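Local structure of probable WRKY transcription factor 52 (Arabidopsis thaliana, 4C6S) at residues 118-123 / 133-138. The protein acts through its TIR and other domains with RPS4 as a plant immune receptor for the bacterial effectors AvrRps4 and PopP2, and binds W-box DNA. Numbering follows the deposited sequence.
Sequences RIHQSR and EEIVRD. With NA (sodium ion), chain G; SO4 (sulfate ion), chain F; SO4 (sulfate ion), chain E.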
ATOM      1  N   ARG A 118      -2.878  22.687   0.804  1.00 28.93           N
ATOM      2  CA  ARG A 118      -3.064  21.586  -0.143  1.00 27.89           C
ATOM      3  C   ARG A 118      -2.910  20.266   0.593  1.00 29.89           C
ATOM      4  O   ARG A 118      -1.795  19.850   0.925  1.00 27.79           O
ATOM      5  CB  ARG A 118      -2.070  21.689  -1.298  1.00 30.08           C
ATOM      6  CG  ARG A 118      -2.249  22.961  -2.102  1.00 40.97           C
ATOM      7  CD  ARG A 118      -1.302  23.000  -3.282  1.00 47.76           C
ATOM      8  NE  ARG A 118      -1.530  21.893  -4.206  1.00 47.44           N
ATOM      9  CZ  ARG A 118      -0.745  21.632  -5.244  1.00 52.06           C
ATOM     10  NH1 ARG A 118       0.313  22.398  -5.474  1.00 50.99           N
ATOM     11  NH2 ARG A 118      -1.012  20.610  -6.048  1.00 52.39           N
ATOM     12  N   ILE A 119      -4.045  19.626   0.863  1.00 25.52           N
ATOM     13  CA  ILE A 119      -4.100  18.541   1.823  1.00 23.69           C
ATOM     14  C   ILE A 119      -4.924  17.371   1.270  1.00 24.05           C
ATOM     15  O   ILE A 119      -6.047  17.555   0.778  1.00 26.61           O
ATOM     16  CB  ILE A 119      -4.727  19.039   3.155  1.00 26.89           C
ATOM     17  CG1 ILE A 119      -3.945  20.229   3.718  1.00 26.06           C
ATOM     18  CG2 ILE A 119      -4.806  17.915   4.178  1.00 28.80           C
ATOM     19  CD1 ILE A 119      -4.605  20.855   4.940  1.00 31.29           C
ATOM     20  N   HIS A 120      -4.340  16.176   1.318  1.00 19.74           N
ATOM     21  CA  HIS A 120      -5.045  14.931   1.024  1.00 22.70           C
ATOM     22  C   HIS A 120      -5.106  14.153   2.333  1.00 26.00           C
ATOM     23  O   HIS A 120      -4.206  14.276   3.164  1.00 24.41           O
ATOM     24  CB  HIS A 120      -4.273  14.133  -0.033  1.00 21.57           C
ATOM     25  CG  HIS A 120      -4.207  14.819  -1.360  1.00 21.77           C
ATOM     26  ND1 HIS A 120      -5.135  14.598  -2.353  1.00 25.03           N
ATOM     27  CD2 HIS A 120      -3.340  15.739  -1.848  1.00 22.94           C
ATOM     28  CE1 HIS A 120      -4.843  15.353  -3.401  1.00 30.00           C
ATOM     29  NE2 HIS A 120      -3.762  16.058  -3.120  1.00 24.27           N
ATOM     30  N   GLN A 121      -6.167  13.373   2.542  1.00 23.48           N
ATOM     31  CA  GLN A 121      -6.315  12.642   3.807  1.00 20.87           C
ATOM     32  C   GLN A 121      -6.830  11.223   3.613  1.00 24.41           C
ATOM     33  O   GLN A 121      -7.684  10.968   2.757  1.00 25.66           O
ATOM     34  CB  GLN A 121      -7.326  13.345   4.733  1.00 24.95           C
ATOM     35  CG  GLN A 121      -7.242  14.848   4.814  1.00 38.51           C
ATOM     36  CD  GLN A 121      -8.486  15.433   5.462  1.00 46.80           C
ATOM     37  OE1 GLN A 121      -9.066  14.833   6.371  1.00 49.34           O
ATOM     38  NE2 GLN A 121      -8.920  16.593   4.975  1.00 43.93           N
ATOM     39  N   SER A 122      -6.340  10.303   4.440  1.00 21.78           N
ATOM     40  CA  SER A 122      -6.987   8.998   4.581  1.00 23.56           C
ATOM     41  C   SER A 122      -8.449   9.193   4.976  1.00 27.79           C
ATOM     42  O   SER A 122      -8.782  10.112   5.742  1.00 26.89           O
ATOM     43  CB  SER A 122      -6.299   8.181   5.678  1.00 25.08           C
ATOM     44  OG  SER A 122      -4.980   7.819   5.311  1.00 23.47           O
ATOM     45  N   ARG A 123      -9.308   8.317   4.459  1.00 26.17           N
ATOM     46  CA  ARG A 123     -10.740   8.341   4.742  1.00 30.98           C
ATOM     47  C   ARG A 123     -11.220   6.952   5.108  1.00 30.45           C
ATOM     48  O   ARG A 123     -10.702   5.948   4.613  1.00 32.01           O
ATOM     49  CB  ARG A 123     -11.529   8.809   3.514  1.00 37.28           C
ATOM     50  CG  ARG A 123     -11.223  10.220   3.059  1.00 40.94           C
ATOM     51  CD  ARG A 123     -11.808  11.220   4.008  1.00 43.98           C
ATOM     52  NE  ARG A 123     -11.586  12.587   3.557  1.00 49.33           N
ATOM     53  CZ  ARG A 123     -12.050  13.657   4.190  1.00 53.62           C
ATOM     54  NH1 ARG A 123     -12.762  13.510   5.302  1.00 54.09           N
ATOM     55  NH2 ARG A 123     -11.807  14.869   3.715  1.00 52.20           N
ATOM     56  N   GLU A 133      -3.928   7.582  -6.134  1.00 18.98           N
ATOM     57  CA  GLU A 133      -4.334   8.145  -7.424  1.00 20.46           C
ATOM     58  C   GLU A 133      -4.732   9.605  -7.274  1.00 23.25           C
ATOM     59  O   GLU A 133      -4.476  10.410  -8.164  1.00 21.66           O
ATOM     60  CB  GLU A 133      -5.498   7.364  -8.034  1.00 28.14           C
ATOM     61  CG  GLU A 133      -5.125   5.976  -8.533  1.00 39.58           C
ATOM     62  CD  GLU A 133      -6.281   5.274  -9.233  1.00 58.77           C
ATOM     63  OE1 GLU A 133      -7.450   5.501  -8.843  1.00 61.22           O
ATOM     64  OE2 GLU A 133      -6.016   4.492 -10.174  1.00 66.85           O
ATOM     65  N   GLU A 134      -5.358   9.947  -6.149  1.00 20.47           N
ATOM     66  CA  GLU A 134      -5.766  11.332  -5.911  1.00 21.48           C
ATOM     67  C   GLU A 134      -4.556  12.236  -5.775  1.00 19.69           C
ATOM     68  O   GLU A 134      -4.541  13.348  -6.301  1.00 20.49           O
ATOM     69  CB  GLU A 134      -6.658  11.419  -4.667  1.00 21.30           C
ATOM     70  CG  GLU A 134      -8.013  10.809  -4.930  1.00 24.37           C
ATOM     71  CD  GLU A 134      -8.892  10.734  -3.705  1.00 31.50           C
ATOM     72  OE1 GLU A 134      -8.359  10.838  -2.577  1.00 30.52           O
ATOM     73  OE2 GLU A 134     -10.117  10.565  -3.882  1.00 28.86           O
ATOM     74  N   ILE A 135      -3.545  11.767  -5.052  1.00 18.40           N
ATOM     75  CA  ILE A 135      -2.341  12.567  -4.868  1.00 19.51           C
ATOM     76  C   ILE A 135      -1.638  12.741  -6.213  1.00 20.62           C
ATOM     77  O   ILE A 135      -1.224  13.852  -6.564  1.00 19.09           O
ATOM     78  CB  ILE A 135      -1.387  11.899  -3.870  1.00 18.06           C
ATOM     79  CG1 ILE A 135      -2.060  11.846  -2.499  1.00 19.79           C
ATOM     80  CG2 ILE A 135      -0.066  12.670  -3.811  1.00 20.22           C
ATOM     81  CD1 ILE A 135      -1.449  10.775  -1.560  1.00 20.79           C
ATOM     82  N   VAL A 136      -1.511  11.649  -6.963  1.00 20.48           N
ATOM     83  CA  VAL A 136      -0.893  11.697  -8.291  1.00 25.95           C
ATOM     84  C   VAL A 136      -1.629  12.651  -9.240  1.00 21.79           C
ATOM     85  O   VAL A 136      -0.993  13.429  -9.946  1.00 23.51           O
ATOM     86  CB  VAL A 136      -0.775  10.289  -8.922  1.00 21.95           C
ATOM     87  CG1 VAL A 136      -0.342  10.376 -10.390  1.00 25.70           C
ATOM     88  CG2 VAL A 136       0.222   9.449  -8.123  1.00 24.30           C
ATOM     89  N   ARG A 137      -2.956  12.613  -9.250  1.00 22.08           N
ATOM     90  CA  ARG A 137      -3.707  13.467 -10.172  1.00 21.20           C
ATOM     91  C   ARG A 137      -3.462  14.937  -9.845  1.00 25.84           C
ATOM     92  O   ARG A 137      -3.292  15.770 -10.736  1.00 25.66           O
ATOM     93  CB  ARG A 137      -5.199  13.155 -10.110  1.00 22.72           C
ATOM     94  CG  ARG A 137      -6.078  14.127 -10.866  1.00 23.24           C
ATOM     95  CD  ARG A 137      -7.516  13.628 -10.878  1.00 30.22           C
ATOM     96  NE  ARG A 137      -7.981  13.439  -9.513  1.00 29.22           N
ATOM     97  CZ  ARG A 137      -8.762  12.440  -9.108  1.00 36.50           C
ATOM     98  NH1 ARG A 137      -9.199  11.525  -9.974  1.00 36.24           N
ATOM     99  NH2 ARG A 137      -9.112  12.366  -7.831  1.00 29.32           N
ATOM    100  N   ASP A 138      -3.433  15.246  -8.556  1.00 21.88           N
ATOM    101  CA  ASP A 138      -3.194  16.607  -8.088  1.00 20.40           C
ATOM    102  C   ASP A 138      -1.803  17.075  -8.510  1.00 21.38           C
ATOM    103  O   ASP A 138      -1.664  18.148  -9.112  1.00 26.41           O
ATOM    104  CB  ASP A 138      -3.350  16.635  -6.555  1.00 24.93           C
ATOM    105  CG  ASP A 138      -3.123  18.016  -5.946  1.00 33.98           C
ATOM    106  OD1 ASP A 138      -3.030  19.020  -6.683  1.00 32.09           O
ATOM    107  OD2 ASP A 138      -3.054  18.098  -4.699  1.00 34.60           O
TER
HETATM  108 NA    NA G1155      -7.373  13.120  -1.900  0.84 33.61          NA
HETATM  109  S   SO4 F1154      -9.535  14.239   0.740  1.00 55.31           S
HETATM  110  O1  SO4 F1154      -8.199  13.654   0.629  1.00 34.56           O
HETATM  111  O2  SO4 F1154      -9.909  14.861  -0.529  1.00 62.55           O
HETATM  112  O3  SO4 F1154      -9.513  15.256   1.787  1.00 59.59           O
HETATM  113  O4  SO4 F1154     -10.505  13.193   1.064  1.00 52.66           O
HETATM  114  S   SO4 E1153     -14.010   9.970   7.245  0.72 63.22           S
HETATM  115  O1  SO4 E1153     -14.612   9.644   5.955  0.72 64.13           O
HETATM  116  O2  SO4 E1153     -13.765  11.412   7.291  0.72 60.63           O
HETATM  117  O3  SO4 E1153     -12.758   9.239   7.431  0.72 52.85           O
HETATM  118  O4  SO4 E1153     -14.928   9.579   8.314  0.72 67.65           O
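The carboxylate of Asp138 is gripped at both oxygens: Arg118 NH2 reaches OD1 at 2.6 Å in a salt bridge, and His120 NE2 donates a hydrogen bond to Asp138 OD2 at 2.7 Å. The histidine bond is nearly straight (161°) and uses the anti lone pair of OD2, whereas the guanidinium comes in from above the carboxylate plane. A chi1 of -180°, which sets CG opposite the backbone N, carries the Asp138 carboxylate out to both donors. The His120 ring is held in its rotation at both nitrogens: NE2 by the acid, ND1 by the sodium ion at 2.7 Å. Glu134 OE1 and a sulfate oxygen, O1 of chain F, are further ligands of the metal. Over one ring face lies Ile135, its CG1 4.1 Å from the centroid of the His120 ring in a CH-pi contact. This chain is the TIR domain; edge strand 119-121 of its parallel five-stranded sheet and the turns at 133-138, part of the C-terminal helix 128-143, run nearly antiparallel (165°). Arg118 has a second partner on this helix: its NH1 is hydrogen-bonded to His143 NE2. In the same sulfate, probably from the crystallisation liquor, Gln121 N bonds to O1, and Arg123 NE to O4 at 2.8 Å.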